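Local coordinates for protein dihydrodipicolinate synthase (Agrobacterium tumefaciens, PDB 3B4U) that probably catalyses the aldolase-type condensation of pyruvate with aspartate semialdehyde in lysine biosynthesis, at residues Q59-L62 with S63-A67; G69-P72 with S73-V76. One frame throughout, in Å; residues are numbered along the deposited sequence.

Interaction 1 of 2, residues Q59-L62 with S63-A67; sequences QAIL and SSFIA
The backbone of Q59-L62 runs unbroken into S63-A67 as part of helix 57-67, the connecting helix of a right-handed beta-alpha-beta unit in the TIM barrel. Four consecutive i to i+4 bonds define it: S63 N reaches Q59 O at 3.1 Å, S64 N reaches A60 O at 2.9 Å, F65 N reaches I61 O at 2.9 Å, and I66 N reaches L62 O at 3.0 Å.

The side chains sort by helix face. I61 and F65 lie alongside each other: chi1 of -69° places I61 CG1 beside the backbone N and leaves CG2 anti to it, and CG2 touches F65 CD1 at 3.8 Å. The same ring edge lies near I61 O. Both residues are buried, packing on M26, I27 and A30 of helix 23-35. L62 and I66 cross at a slant, their CD1 atoms meeting at 4.1 Å, and L62 continues onto I75 of strand 75-79. Q59 NE2 donates a hydrogen bond to E93 OE1 of helix 84-96. S64, whose side chain touches I23, has OG beside its own backbone N (chi1 -66°), which brings OG to 3.0 Å from A60 O, the acceptor of S64 N.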
loop_
_atom_site.group_PDB
_atom_site.type_symbol
_atom_site.label_atom_id
_atom_site.label_comp_id
_atom_site.label_asym_id
_atom_site.label_seq_id
_atom_site.Cartn_x
_atom_site.Cartn_y
_atom_site.Cartn_z
ATOM N N GLN B 59 10.706 -8.964 -11.065
ATOM C CA GLN B 59 10.877 -10.174 -11.873
ATOM C C GLN B 59 12.242 -10.198 -12.535
ATOM O O GLN B 59 12.911 -11.222 -12.558
ATOM C CB GLN B 59 9.738 -10.277 -12.890
ATOM C CG GLN B 59 8.366 -10.410 -12.234
ATOM C CD GLN B 59 7.201 -10.322 -13.199
ATOM O OE1 GLN B 59 7.182 -9.528 -14.130
ATOM N NE2 GLN B 59 6.195 -11.095 -12.916
ATOM N N ALA B 60 12.669 -9.065 -13.066
ATOM C CA ALA B 60 13.984 -8.938 -13.667
ATOM C C ALA B 60 15.077 -9.173 -12.625
ATOM O O ALA B 60 16.053 -9.853 -12.884
ATOM C CB ALA B 60 14.129 -7.574 -14.328
ATOM N N ILE B 61 14.919 -8.597 -11.435
ATOM C CA ILE B 61 15.908 -8.724 -10.387
ATOM C C ILE B 61 16.028 -10.170 -9.927
ATOM O O ILE B 61 17.138 -10.709 -9.824
ATOM C CB ILE B 61 15.578 -7.772 -9.230
ATOM C CG1 ILE B 61 15.775 -6.314 -9.668
ATOM C CG2 ILE B 61 16.453 -8.079 -8.009
ATOM C CD1 ILE B 61 15.077 -5.300 -8.760
ATOM N N LEU B 62 14.906 -10.821 -9.657
ATOM C CA LEU B 62 14.956 -12.210 -9.197
ATOM C C LEU B 62 15.622 -13.099 -10.249
ATOM O O LEU B 62 16.461 -13.947 -9.935
ATOM C CB LEU B 62 13.560 -12.712 -8.824
ATOM C CG LEU B 62 13.513 -14.134 -8.270
ATOM C CD1 LEU B 62 14.356 -14.290 -7.019
ATOM C CD2 LEU B 62 12.070 -14.530 -8.027
ATOM N N SER B 63 15.217 -12.934 -11.505
ATOM C CA SER B 63 15.803 -13.706 -12.588
ATOM C C SER B 63 17.310 -13.472 -12.663
ATOM O O SER B 63 18.089 -14.406 -12.860
ATOM C CB SER B 63 15.114 -13.315 -13.887
ATOM O OG SER B 63 15.659 -14.033 -14.981
ATOM N N SER B 64 17.748 -12.226 -12.542
ATOM C CA SER B 64 19.174 -11.919 -12.580
ATOM C C SER B 64 19.938 -12.517 -11.402
ATOM O O SER B 64 21.060 -13.009 -11.581
ATOM C CB SER B 64 19.393 -10.420 -12.625
ATOM O OG SER B 64 18.918 -9.852 -13.833
ATOM N N PHE B 65 19.339 -12.499 -10.213
ATOM C CA PHE B 65 19.990 -13.136 -9.056
ATOM C C PHE B 65 20.222 -14.609 -9.321
ATOM O O PHE B 65 21.307 -15.148 -9.024
ATOM C CB PHE B 65 19.100 -13.001 -7.807
ATOM C CG PHE B 65 19.482 -11.858 -6.896
ATOM C CD1 PHE B 65 19.283 -10.541 -7.273
ATOM C CD2 PHE B 65 20.051 -12.116 -5.642
ATOM C CE1 PHE B 65 19.682 -9.513 -6.417
ATOM C CE2 PHE B 65 20.457 -11.093 -4.818
ATOM C CZ PHE B 65 20.273 -9.783 -5.202
ATOM N N ILE B 66 19.206 -15.274 -9.864
ATOM C CA ILE B 66 19.296 -16.711 -10.112
ATOM C C ILE B 66 20.299 -17.005 -11.231
ATOM O O ILE B 66 21.112 -17.926 -11.111
ATOM C CB ILE B 66 17.893 -17.283 -10.345
ATOM C CG1 ILE B 66 17.110 -17.167 -9.029
ATOM C CG2 ILE B 66 17.976 -18.733 -10.817
ATOM C CD1 ILE B 66 15.631 -17.526 -9.104
ATOM N N ALA B 67 20.306 -16.200 -12.286
ATOM C CA ALA B 67 21.289 -16.385 -13.361
ATOM C C ALA B 67 22.709 -16.145 -12.873
ATOM O O ALA B 67 23.644 -16.785 -13.361
ATOM C CB ALA B 67 20.968 -15.472 -14.533
#

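Interaction 2 of 2, residues G69-P72 with S73-V76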
loop_
_atom_site.group_PDB
_atom_site.type_symbol
_atom_site.label_atom_id
_atom_site.label_comp_id
_atom_site.label_asym_id
_atom_site.label_seq_id
_atom_site.Cartn_x
_atom_site.Cartn_y
_atom_site.Cartn_z
ATOM N N GLY B 69 23.791 -17.051 -10.073
ATOM C CA GLY B 69 24.212 -18.232 -9.348
ATOM C C GLY B 69 23.952 -18.252 -7.874
ATOM O O GLY B 69 24.387 -19.180 -7.222
ATOM N N ILE B 70 23.248 -17.255 -7.358
ATOM C CA ILE B 70 22.830 -17.303 -5.973
ATOM C C ILE B 70 21.722 -18.342 -5.863
ATOM O O ILE B 70 20.762 -18.329 -6.625
ATOM C CB ILE B 70 22.392 -15.915 -5.456
ATOM C CG1 ILE B 70 23.612 -14.992 -5.370
ATOM C CG2 ILE B 70 21.745 -16.044 -4.068
ATOM C CD1 ILE B 70 23.302 -13.541 -5.100
ATOM N N ALA B 71 21.872 -19.277 -4.944
ATOM C CA ALA B 71 20.906 -20.359 -4.809
ATOM C C ALA B 71 19.536 -19.796 -4.445
ATOM O O ALA B 71 19.443 -19.005 -3.506
ATOM C CB ALA B 71 21.371 -21.324 -3.706
ATOM N N PRO B 72 18.460 -20.221 -5.127
ATOM C CA PRO B 72 17.134 -19.767 -4.722
ATOM C C PRO B 72 16.828 -20.034 -3.245
ATOM O O PRO B 72 16.141 -19.236 -2.611
ATOM C CB PRO B 72 16.207 -20.559 -5.652
ATOM C CG PRO B 72 16.969 -20.752 -6.903
ATOM C CD PRO B 72 18.423 -20.949 -6.410
ATOM N N SER B 73 17.342 -21.130 -2.692
ATOM C CA SER B 73 17.152 -21.423 -1.288
ATOM C C SER B 73 17.842 -20.473 -0.332
ATOM O O SER B 73 17.624 -20.559 0.879
ATOM C CB SER B 73 17.565 -22.853 -0.998
ATOM O OG SER B 73 18.939 -23.045 -1.249
ATOM N N ARG B 74 18.664 -19.572 -0.860
ATOM C CA ARG B 74 19.247 -18.494 -0.080
ATOM C C ARG B 74 18.589 -17.146 -0.361
ATOM O O ARG B 74 19.116 -16.126 0.061
ATOM C CB ARG B 74 20.753 -18.427 -0.306
ATOM C CG ARG B 74 21.461 -19.652 0.297
ATOM C CD ARG B 74 22.935 -19.527 0.249
ATOM N NE ARG B 74 23.564 -20.721 0.785
ATOM C CZ ARG B 74 24.330 -21.586 0.103
ATOM N NH1 ARG B 74 24.629 -21.455 -1.208
ATOM N NH2 ARG B 74 24.826 -22.603 0.774
ATOM N N ILE B 75 17.409 -17.157 -0.988
ATOM C CA ILE B 75 16.677 -15.938 -1.309
ATOM C C ILE B 75 15.300 -16.004 -0.684
ATOM O O ILE B 75 14.564 -16.974 -0.832
ATOM C CB ILE B 75 16.529 -15.761 -2.830
ATOM C CG1 ILE B 75 17.897 -15.671 -3.487
ATOM C CG2 ILE B 75 15.694 -14.517 -3.159
ATOM C CD1 ILE B 75 17.862 -15.672 -5.012
ATOM N N VAL B 76 14.946 -14.948 0.039
ATOM C CA VAL B 76 13.595 -14.694 0.549
ATOM C C VAL B 76 13.067 -13.496 -0.226
ATOM O O VAL B 76 13.820 -12.553 -0.469
ATOM C CB VAL B 76 13.640 -14.389 2.062
ATOM C CG1 VAL B 76 12.279 -14.005 2.622
ATOM C CG2 VAL B 76 14.242 -15.580 2.826
#
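A71 O accepts the amide of R74 in the shortest polar bond of this turn, 2.8 Å from R74 N, with an N-H...O angle of 156°. One residue on, I75 N repeats the i to i+3 pattern on P72 O at 2.9 Å. Two overlapping bonds of this kind, with P72 and S73 at helical backbone angles, make a short 3-10-like turn that links helix 57-67 to strand 75-79. Two residues before the turn, G69, with its positive phi of 94°, closes helix 57-67 in a Schellman motif.

The apolar side of the turn is carried by I70 and I75, which cross at about a right angle. I70 CG2 meets I75 CG1 at 3.9 Å and I75 CD1 at 4.0 Å. I75 holds CG1 anti to its carbonyl carbon (chi1 -60°), and this branch also passes 3.7 Å from A71 O. On the outer side, A71 CB approaches the R74 guanidinium obliquely, 4.1 Å from NH1, and lies 3.9 Å from S73 OG. Beyond the turn, R74 and V76 bond through their backbones to V41, and I75 to R100. The main-chain carbonyls of A71 and P72 are thus each satisfied by an amide of the turn, R74 N and I75 N respectively, whereas the I70-I75 contact is purely aliphatic and lies between helices 57-67 and 23-35 and the sheet.

In the fold
Interactions 1 and 2 are consecutive along the chain, their centres 10 Å apart: helix 57-67 closes, the turn follows, and strand 75-79 enters the parallel barrel beside strand 40-43. They share a hydrophobic interface. F65 CD2 lies 3.6 Å from I70 CD1, and F65 CB is 4.1 Å from I75 CD1. L62 CD1 meets I75 CG2 at 4.1 Å, as does I66 CD1 with P72 CG. F65 therefore contacts residues on both sides of the turn. In TIM barrels, a turn leading from helix to strand lies at the end opposite the catalytic one, so both interactions are best read as structural packing away from the active site.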